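Local structure of polar amino acid ABC uptake transporter substrate binding protein (Streptococcus thermophilus LMG 18311, 3HV1) at residues Asp12-Gln15 with Thr16-Lys19; Lys217-Lys220 with Thr221-Lys224; Lys225-Gln228 with Gly229-Thr232. The protein probably binds a polar amino acid outside the cell and hands it to the membrane part of an ABC uptake transporter. One frame throughout, in Å; residues are numbered along the deposited sequence.

Contact 1 (Asp12-Gln15 with Thr16-Lys19); sequences DQWQ and TYTK
Gln13 O takes the amide of Tyr17 at 2.9 Å from its N, with an N-H...O angle of 169°. Gln13 is the N-cap residue of helix 14-20, and this is the first full turn. Thr16 N also comes to Gln13 O, but its angle is poor and the bond is weak. The preceding Asp12 closes an Asx turn: its OD1 accepts from Trp14 N at 3.1 Å, so an amide of the first turn is satisfied by a side chain. Thr18 N bonds to Trp14 O and Lys19 N to Gln15 O. Thr18 OG1 lies 3.0 Å from Trp14 O and equally near Gln15 O; its single proton can serve one of them. A water joins the polar ends of Gln13 and Thr16, donating to Gln13 OE1 at 2.7 Å.

Two CH-pi contacts line the turn. Gln13 CB sits over a face of the Tyr17 ring, 3.9 Å from its centroid. Trp14 chi1 of -178° carries the indole alongside Thr18, whose CG2 lies over one face, 3.8 Å from the centroid of the five-membered ring.

Tyr17 OH is hydrogen-bonded to Asp219 OD2, Gln13 N to Asp219 OD1 and Asp12 OD2 to Thr221 OG1. The ring of Trp14 meets Tyr58 edge-to-face. Both Trp14 and Tyr17 pack on Leu222, so helix 14-20, which leads into strand 22-27, lies against the start of helix 220-236.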
ATOM      1  N   ASP A  12       2.717  23.395  -7.607  1.00 35.71           N
ATOM      2  CA  ASP A  12       1.919  22.387  -8.284  1.00 34.42           C
ATOM      3  C   ASP A  12       1.700  22.849  -9.720  1.00 34.35           C
ATOM      4  O   ASP A  12       0.917  23.764  -9.976  1.00 34.35           O
ATOM      5  CB  ASP A  12       0.577  22.243  -7.571  1.00 33.58           C
ATOM      6  CG  ASP A  12      -0.247  21.093  -8.101  1.00 34.61           C
ATOM      7  OD1 ASP A  12      -0.378  20.972  -9.339  1.00 33.26           O
ATOM      8  OD2 ASP A  12      -0.772  20.316  -7.276  1.00 34.49           O
ATOM      9  N   GLN A  13       2.383  22.203 -10.657  1.00 32.08           N
ATOM     10  CA  GLN A  13       2.283  22.590 -12.056  1.00 31.94           C
ATOM     11  C   GLN A  13       1.285  21.832 -12.918  1.00 30.12           C
ATOM     12  O   GLN A  13       1.395  21.863 -14.142  1.00 30.93           O
ATOM     13  CB  GLN A  13       3.654  22.494 -12.721  1.00 32.41           C
ATOM     14  CG  GLN A  13       4.717  23.402 -12.144  1.00 33.07           C
ATOM     15  CD  GLN A  13       5.968  23.398 -12.991  1.00 32.47           C
ATOM     16  OE1 GLN A  13       5.999  23.986 -14.066  1.00 34.04           O
ATOM     17  NE2 GLN A  13       7.000  22.714 -12.520  1.00 31.58           N
ATOM     18  N   TRP A  14       0.308  21.158 -12.322  1.00 30.97           N
ATOM     19  CA  TRP A  14      -0.642  20.424 -13.155  1.00 30.32           C
ATOM     20  C   TRP A  14      -1.235  21.349 -14.211  1.00 31.38           C
ATOM     21  O   TRP A  14      -1.422  20.957 -15.362  1.00 29.70           O
ATOM     22  CB  TRP A  14      -1.760  19.791 -12.319  1.00 29.37           C
ATOM     23  CG  TRP A  14      -2.723  19.003 -13.166  1.00 28.30           C
ATOM     24  CD1 TRP A  14      -4.030  19.303 -13.415  1.00 28.27           C
ATOM     25  CD2 TRP A  14      -2.433  17.817 -13.924  1.00 28.35           C
ATOM     26  NE1 TRP A  14      -4.572  18.385 -14.278  1.00 28.12           N
ATOM     27  CE2 TRP A  14      -3.617  17.461 -14.610  1.00 27.73           C
ATOM     28  CE3 TRP A  14      -1.287  17.024 -14.093  1.00 25.69           C
ATOM     29  CZ2 TRP A  14      -3.692  16.343 -15.456  1.00 25.46           C
ATOM     30  CZ3 TRP A  14      -1.360  15.909 -14.935  1.00 24.29           C
ATOM     31  CH2 TRP A  14      -2.557  15.583 -15.604  1.00 24.70           C
ATOM     32  N   GLN A  15      -1.517  22.586 -13.816  1.00 33.95           N
ATOM     33  CA  GLN A  15      -2.073  23.577 -14.731  1.00 34.88           C
ATOM     34  C   GLN A  15      -1.152  23.842 -15.910  1.00 32.41           C
ATOM     35  O   GLN A  15      -1.605  24.013 -17.039  1.00 33.09           O
ATOM     36  CB  GLN A  15      -2.334  24.884 -13.987  1.00 40.38           C
ATOM     37  CG  GLN A  15      -3.733  24.983 -13.432  1.00 47.08           C
ATOM     38  CD  GLN A  15      -4.754  25.192 -14.529  1.00 51.47           C
ATOM     39  OE1 GLN A  15      -4.766  26.236 -15.185  1.00 54.76           O
ATOM     40  NE2 GLN A  15      -5.608  24.196 -14.745  1.00 53.91           N
ATOM     41  N   THR A  16       0.146  23.876 -15.640  1.00 31.17           N
ATOM     42  CA  THR A  16       1.125  24.120 -16.684  1.00 30.09           C
ATOM     43  C   THR A  16       1.260  22.907 -17.604  1.00 28.23           C
ATOM     44  O   THR A  16       1.244  23.048 -18.826  1.00 27.58           O
ATOM     45  CB  THR A  16       2.492  24.480 -16.066  1.00 31.22           C
ATOM     46  OG1 THR A  16       2.384  25.745 -15.400  1.00 34.27           O
ATOM     47  CG2 THR A  16       3.565  24.567 -17.130  1.00 32.24           C
ATOM     48  N   TYR A  17       1.370  21.717 -17.024  1.00 27.54           N
ATOM     49  CA  TYR A  17       1.499  20.509 -17.831  1.00 27.81           C
ATOM     50  C   TYR A  17       0.351  20.370 -18.823  1.00 26.85           C
ATOM     51  O   TYR A  17       0.568  20.076 -19.988  1.00 28.51           O
ATOM     52  CB  TYR A  17       1.554  19.262 -16.944  1.00 26.66           C
ATOM     53  CG  TYR A  17       2.663  19.273 -15.920  1.00 26.38           C
ATOM     54  CD1 TYR A  17       3.970  19.614 -16.273  1.00 27.16           C
ATOM     55  CD2 TYR A  17       2.410  18.922 -14.597  1.00 28.03           C
ATOM     56  CE1 TYR A  17       5.000  19.602 -15.320  1.00 26.68           C
ATOM     57  CE2 TYR A  17       3.424  18.908 -13.648  1.00 27.48           C
ATOM     58  CZ  TYR A  17       4.713  19.247 -14.013  1.00 25.37           C
ATOM     59  OH  TYR A  17       5.708  19.217 -13.063  1.00 27.02           O
ATOM     60  N   THR A  18      -0.875  20.568 -18.356  1.00 30.43           N
ATOM     61  CA  THR A  18      -2.033  20.457 -19.229  1.00 31.30           C
ATOM     62  C   THR A  18      -2.045  21.597 -20.239  1.00 32.72           C
ATOM     63  O   THR A  18      -2.365  21.396 -21.408  1.00 32.16           O
ATOM     64  CB  THR A  18      -3.335  20.518 -18.438  1.00 33.01           C
ATOM     65  OG1 THR A  18      -3.328  21.688 -17.613  1.00 34.57           O
ATOM     66  CG2 THR A  18      -3.493  19.282 -17.575  1.00 32.57           C
ATOM     67  N   LYS A  19      -1.699  22.795 -19.778  1.00 33.45           N
ATOM     68  CA  LYS A  19      -1.677  23.963 -20.649  1.00 36.06           C
ATOM     69  C   LYS A  19      -0.623  23.827 -21.741  1.00 34.72           C
ATOM     70  O   LYS A  19      -0.933  23.987 -22.918  1.00 35.91           O
ATOM     71  CB  LYS A  19      -1.425  25.242 -19.838  1.00 38.89           C
ATOM     72  CG  LYS A  19      -0.920  26.437 -20.665  1.00 41.40           C
ATOM     73  CD  LYS A  19      -1.802  26.711 -21.880  1.00 44.41           C
ATOM     74  CE  LYS A  19      -1.194  27.790 -22.781  1.00 46.49           C
ATOM     75  NZ  LYS A  19      -1.948  27.960 -24.063  1.00 44.79           N
TER
HETATM   76  O   HOH W   1       4.775  26.382 -14.481  1.00 34.18           O

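Contact 2 (Lys217-Lys220 with Thr221-Lys224); sequences KVDK and TLIK
Asp219 and Leu222 meet through their CB atoms, 3.9 Å apart, and their side chains cross at a slant. The carboxylate of Asp219 runs past the isobutyl group of Leu222, with OD2 4.0 Å from CD2. A chi1 of 170° swings Leu222 CG to the far side of CB from its N, and CD2, roughly opposite CA about the next bond, is the methyl beside the acid. The chi1 of Asp219 is -93°, away from a staggered value. This rotation lets its two oxygens serve different partners. OD2 is held by Tyr17, and OD1 by Gln13. OD1 also accepts from a water at 2.8 Å, which in turn receives the N-H of Leu222.

Asp219 is the N-cap residue of helix 220-236, yet its side chain makes no direct capping bond. The water carries the link to the first turn instead. The residue is also the centre of an inverse gamma turn, in which Lys220 N bonds weakly to Val218 O. A negative group at a helix N-terminus would be expected to suit the helix dipole. Regular helix bonds follow: Ile223 N to Asp219 O at 3.2 Å, and Lys224 N to Lys220 O at 3.3 Å.

Ile223 turns CG1 back over the turn, where it lies 3.6 Å from Asp219 O. Lys224 CG is 3.4 Å from Lys220 O, and beyond it the chain is extended. Its NZ forms a salt bridge with Asp70 of the second subunit. Thr221 keeps OG1 beside its own N (chi1 -51°), where Asp12 holds it, while Leu222 and Ile223 pack on Ala215 of strand 209-215.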
ATOM      1  N   LYS A 217       7.578  16.763  -4.503  1.00 28.30           N
ATOM      2  CA  LYS A 217       6.552  16.700  -3.464  1.00 29.81           C
ATOM      3  C   LYS A 217       5.422  17.707  -3.645  1.00 30.62           C
ATOM      4  O   LYS A 217       4.289  17.454  -3.229  1.00 29.55           O
ATOM      5  CB  LYS A 217       7.191  16.893  -2.085  1.00 31.37           C
ATOM      6  CG  LYS A 217       8.152  15.795  -1.699  1.00 35.31           C
ATOM      7  CD  LYS A 217       8.650  15.981  -0.277  1.00 36.92           C
ATOM      8  CE  LYS A 217       9.251  14.705   0.250  1.00 38.62           C
ATOM      9  NZ  LYS A 217       8.224  13.624   0.306  1.00 39.63           N
ATOM     10  N   VAL A 218       5.731  18.848  -4.262  1.00 30.45           N
ATOM     11  CA  VAL A 218       4.734  19.893  -4.494  1.00 30.05           C
ATOM     12  C   VAL A 218       3.710  19.523  -5.569  1.00 29.64           C
ATOM     13  O   VAL A 218       2.602  20.055  -5.584  1.00 30.29           O
ATOM     14  CB  VAL A 218       5.405  21.223  -4.913  1.00 30.76           C
ATOM     15  CG1 VAL A 218       6.197  21.795  -3.748  1.00 32.91           C
ATOM     16  CG2 VAL A 218       6.324  20.991  -6.120  1.00 27.38           C
ATOM     17  N   ASP A 219       4.080  18.613  -6.464  1.00 30.63           N
ATOM     18  CA  ASP A 219       3.185  18.190  -7.543  1.00 28.65           C
ATOM     19  C   ASP A 219       2.146  17.159  -7.107  1.00 30.05           C
ATOM     20  O   ASP A 219       2.002  16.100  -7.726  1.00 28.72           O
ATOM     21  CB  ASP A 219       3.991  17.628  -8.717  1.00 27.66           C
ATOM     22  CG  ASP A 219       4.305  18.676  -9.763  1.00 27.79           C
ATOM     23  OD1 ASP A 219       3.436  19.532 -10.014  1.00 29.12           O
ATOM     24  OD2 ASP A 219       5.405  18.630 -10.353  1.00 27.57           O
ATOM     25  N   LYS A 220       1.409  17.489  -6.054  1.00 30.67           N
ATOM     26  CA  LYS A 220       0.378  16.618  -5.509  1.00 30.79           C
ATOM     27  C   LYS A 220      -0.671  16.199  -6.532  1.00 30.05           C
ATOM     28  O   LYS A 220      -1.103  15.044  -6.547  1.00 29.95           O
ATOM     29  CB  LYS A 220      -0.320  17.320  -4.345  1.00 33.77           C
ATOM     30  CG  LYS A 220       0.612  17.713  -3.214  1.00 37.71           C
ATOM     31  CD  LYS A 220       1.318  16.497  -2.637  1.00 42.85           C
ATOM     32  CE  LYS A 220       2.097  16.864  -1.390  1.00 45.31           C
ATOM     33  NZ  LYS A 220       1.189  17.362  -0.320  1.00 47.77           N
ATOM     34  N   THR A 221      -1.088  17.137  -7.378  1.00 27.91           N
ATOM     35  CA  THR A 221      -2.109  16.859  -8.378  1.00 26.29           C
ATOM     36  C   THR A 221      -1.621  15.907  -9.453  1.00 24.95           C
ATOM     37  O   THR A 221      -2.360  15.031  -9.898  1.00 22.16           O
ATOM     38  CB  THR A 221      -2.591  18.151  -9.054  1.00 26.87           C
ATOM     39  OG1 THR A 221      -2.952  19.109  -8.049  1.00 29.44           O
ATOM     40  CG2 THR A 221      -3.805  17.869  -9.930  1.00 28.13           C
ATOM     41  N   LEU A 222      -0.376  16.094  -9.876  1.00 23.78           N
ATOM     42  CA  LEU A 222       0.211  15.245 -10.900  1.00 22.84           C
ATOM     43  C   LEU A 222       0.211  13.794 -10.429  1.00 22.63           C
ATOM     44  O   LEU A 222      -0.115  12.889 -11.190  1.00 23.56           O
ATOM     45  CB  LEU A 222       1.639  15.698 -11.187  1.00 21.37           C
ATOM     46  CG  LEU A 222       2.485  14.792 -12.066  1.00 21.61           C
ATOM     47  CD1 LEU A 222       1.901  14.689 -13.475  1.00 21.11           C
ATOM     48  CD2 LEU A 222       3.891  15.353 -12.104  1.00 20.08           C
ATOM     49  N   ILE A 223       0.585  13.581  -9.173  1.00 20.93           N
ATOM     50  CA  ILE A 223       0.612  12.229  -8.606  1.00 24.77           C
ATOM     51  C   ILE A 223      -0.784  11.594  -8.662  1.00 23.12           C
ATOM     52  O   ILE A 223      -0.933  10.440  -9.058  1.00 23.13           O
ATOM     53  CB  ILE A 223       1.107  12.249  -7.134  1.00 25.70           C
ATOM     54  CG1 ILE A 223       2.591  12.636  -7.084  1.00 29.57           C
ATOM     55  CG2 ILE A 223       0.862  10.895  -6.469  1.00 25.95           C
ATOM     56  CD1 ILE A 223       3.519  11.677  -7.835  1.00 32.00           C
ATOM     57  N   LYS A 224      -1.803  12.355  -8.275  1.00 22.76           N
ATOM     58  CA  LYS A 224      -3.180  11.856  -8.290  1.00 24.24           C
ATOM     59  C   LYS A 224      -3.652  11.524  -9.698  1.00 21.30           C
ATOM     60  O   LYS A 224      -4.345  10.531  -9.913  1.00 21.65           O
ATOM     61  CB  LYS A 224      -4.132  12.893  -7.685  1.00 27.95           C
ATOM     62  CG  LYS A 224      -3.928  13.127  -6.201  1.00 35.79           C
ATOM     63  CD  LYS A 224      -4.952  14.112  -5.649  1.00 40.28           C
ATOM     64  CE  LYS A 224      -4.758  14.318  -4.151  1.00 44.74           C
ATOM     65  NZ  LYS A 224      -5.788  15.225  -3.549  1.00 47.16           N
TER
HETATM   66  O   HOH W   2       0.856  18.581  -9.794  1.00 21.80           O

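Contact 3 (Lys225-Gln228 with Gly229-Thr232); sequences KINQ and GFET
Ile226 CG2 stands over a face of the Phe230 ring, 4.0 Å from its centroid and 28° off the normal. The closest ring atom is CZ, at 3.5 Å from CG2. The two side chains run side by side. Ile226 chi1 of -67° leaves CG2 trans to N, which sets this methyl on the ring's side. This is the buried face: Phe230 packs on Leu50 and Val54 of helix 46-56, and Ile226 on Phe55.

The pairing is an i to i+4 CH-pi contact on the face of helix 220-236 that packs against helix 46-56. Phe230 N bonds to Ile226 O at 2.9 Å. Gly229, also buried, gives its N-H to Lys225 O, which has a second donor in Tyr58 OH.

The other side of the helix is looser. Gln228 and Thr232 are exposed, and their link is polar. Gln228 O accepts from both Thr232 N and Thr232 OG1, each at 2.9 Å. The hydroxyl comes from above the carbonyl plane, 41° out of it. Glu231 is partly exposed and lays its CG 3.4 Å from Asn227 O. Asn227 OD1 accepts from Glu102 N.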
ATOM      1  N   LYS A 225      -3.274  12.370 -10.651  1.00 18.96           N
ATOM      2  CA  LYS A 225      -3.652  12.190 -12.045  1.00 17.71           C
ATOM      3  C   LYS A 225      -2.997  10.945 -12.620  1.00 17.02           C
ATOM      4  O   LYS A 225      -3.552  10.296 -13.503  1.00 16.86           O
ATOM      5  CB  LYS A 225      -3.263  13.424 -12.861  1.00 19.95           C
ATOM      6  CG  LYS A 225      -4.013  14.691 -12.463  1.00 21.17           C
ATOM      7  CD  LYS A 225      -5.507  14.566 -12.733  1.00 22.52           C
ATOM      8  CE  LYS A 225      -6.247  15.805 -12.252  1.00 26.21           C
ATOM      9  NZ  LYS A 225      -7.707  15.726 -12.543  1.00 28.99           N
ATOM     10  N   ILE A 226      -1.813  10.604 -12.128  1.00 17.28           N
ATOM     11  CA  ILE A 226      -1.167   9.402 -12.624  1.00 17.47           C
ATOM     12  C   ILE A 226      -1.894   8.196 -12.031  1.00 17.63           C
ATOM     13  O   ILE A 226      -2.254   7.270 -12.760  1.00 16.44           O
ATOM     14  CB  ILE A 226       0.327   9.379 -12.263  1.00 19.74           C
ATOM     15  CG1 ILE A 226       1.049  10.498 -13.033  1.00 17.30           C
ATOM     16  CG2 ILE A 226       0.922   8.020 -12.614  1.00 20.07           C
ATOM     17  CD1 ILE A 226       2.482  10.738 -12.584  1.00 14.94           C
ATOM     18  N   ASN A 227      -2.125   8.211 -10.717  1.00 18.02           N
ATOM     19  CA  ASN A 227      -2.837   7.111 -10.059  1.00 19.53           C
ATOM     20  C   ASN A 227      -4.170   6.841 -10.752  1.00 19.53           C
ATOM     21  O   ASN A 227      -4.539   5.693 -10.983  1.00 19.31           O
ATOM     22  CB  ASN A 227      -3.106   7.435  -8.584  1.00 17.92           C
ATOM     23  CG  ASN A 227      -1.856   7.411  -7.748  1.00 19.26           C
ATOM     24  OD1 ASN A 227      -0.920   6.664  -8.036  1.00 23.21           O
ATOM     25  ND2 ASN A 227      -1.835   8.210  -6.690  1.00 20.78           N
ATOM     26  N   GLN A 228      -4.902   7.906 -11.060  1.00 23.24           N
ATOM     27  CA  GLN A 228      -6.192   7.783 -11.738  1.00 23.77           C
ATOM     28  C   GLN A 228      -5.970   7.243 -13.151  1.00 23.16           C
ATOM     29  O   GLN A 228      -6.773   6.476 -13.667  1.00 21.11           O
ATOM     30  CB  GLN A 228      -6.881   9.149 -11.823  1.00 27.93           C
ATOM     31  CG  GLN A 228      -7.334   9.707 -10.483  1.00 36.53           C
ATOM     32  CD  GLN A 228      -7.895  11.119 -10.601  1.00 41.09           C
ATOM     33  OE1 GLN A 228      -8.684  11.415 -11.501  1.00 44.10           O
ATOM     34  NE2 GLN A 228      -7.493  11.996  -9.684  1.00 43.16           N
ATOM     35  N   GLY A 229      -4.875   7.666 -13.775  1.00 21.47           N
ATOM     36  CA  GLY A 229      -4.563   7.201 -15.115  1.00 20.60           C
ATOM     37  C   GLY A 229      -4.395   5.692 -15.142  1.00 19.74           C
ATOM     38  O   GLY A 229      -4.932   5.019 -16.023  1.00 18.96           O
ATOM     39  N   PHE A 230      -3.647   5.156 -14.180  1.00 19.75           N
ATOM     40  CA  PHE A 230      -3.445   3.706 -14.110  1.00 19.62           C
ATOM     41  C   PHE A 230      -4.797   3.011 -14.043  1.00 19.83           C
ATOM     42  O   PHE A 230      -5.050   2.047 -14.758  1.00 17.64           O
ATOM     43  CB  PHE A 230      -2.665   3.300 -12.857  1.00 15.87           C
ATOM     44  CG  PHE A 230      -1.235   3.766 -12.831  1.00 18.04           C
ATOM     45  CD1 PHE A 230      -0.519   3.952 -14.009  1.00 19.26           C
ATOM     46  CD2 PHE A 230      -0.588   3.965 -11.616  1.00 17.35           C
ATOM     47  CE1 PHE A 230       0.825   4.331 -13.980  1.00 17.39           C
ATOM     48  CE2 PHE A 230       0.761   4.345 -11.575  1.00 17.59           C
ATOM     49  CZ  PHE A 230       1.460   4.526 -12.761  1.00 17.98           C
ATOM     50  N   GLU A 231      -5.660   3.503 -13.162  1.00 20.81           N
ATOM     51  CA  GLU A 231      -6.971   2.901 -12.987  1.00 21.48           C
ATOM     52  C   GLU A 231      -7.788   2.959 -14.259  1.00 21.43           C
ATOM     53  O   GLU A 231      -8.452   1.994 -14.622  1.00 20.00           O
ATOM     54  CB  GLU A 231      -7.731   3.592 -11.854  1.00 26.58           C
ATOM     55  CG  GLU A 231      -7.057   3.474 -10.500  1.00 31.45           C
ATOM     56  CD  GLU A 231      -7.929   4.016  -9.380  1.00 37.59           C
ATOM     57  OE1 GLU A 231      -9.061   3.507  -9.212  1.00 38.72           O
ATOM     58  OE2 GLU A 231      -7.487   4.948  -8.678  1.00 39.93           O
ATOM     59  N   THR A 232      -7.739   4.103 -14.935  1.00 20.13           N
ATOM     60  CA  THR A 232      -8.471   4.276 -16.175  1.00 17.08           C
ATOM     61  C   THR A 232      -8.005   3.298 -17.248  1.00 17.25           C
ATOM     62  O   THR A 232      -8.828   2.699 -17.947  1.00 15.10           O
ATOM     63  CB  THR A 232      -8.336   5.728 -16.688  1.00 16.74           C
ATOM     64  OG1 THR A 232      -8.860   6.627 -15.697  1.00 20.75           O
ATOM     65  CG2 THR A 232      -9.107   5.919 -17.967  1.00 21.96           C
TER

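Contact 1 comes first along the chain, on helix 14-20. Contacts 2 and 3 follow about 200 residues later and adjoin in sequence: contact 2 spans the start of helix 220-236 and contact 3 continues along it. The centres of contacts 1 and 2 lie about 10 Å apart, those of 2 and 3 about 12 Å, and those of 1 and 3 about 16 Å. All three lie on the same side of the chain's centre. Contacts 1 and 2 touch by packing and probable hydrogen bonds, and contact 1 reaches contact 3 through Trp14 CZ2, 3.4 Å from Lys225 CG. These touches fasten a helix near the N-terminus to one late in the chain.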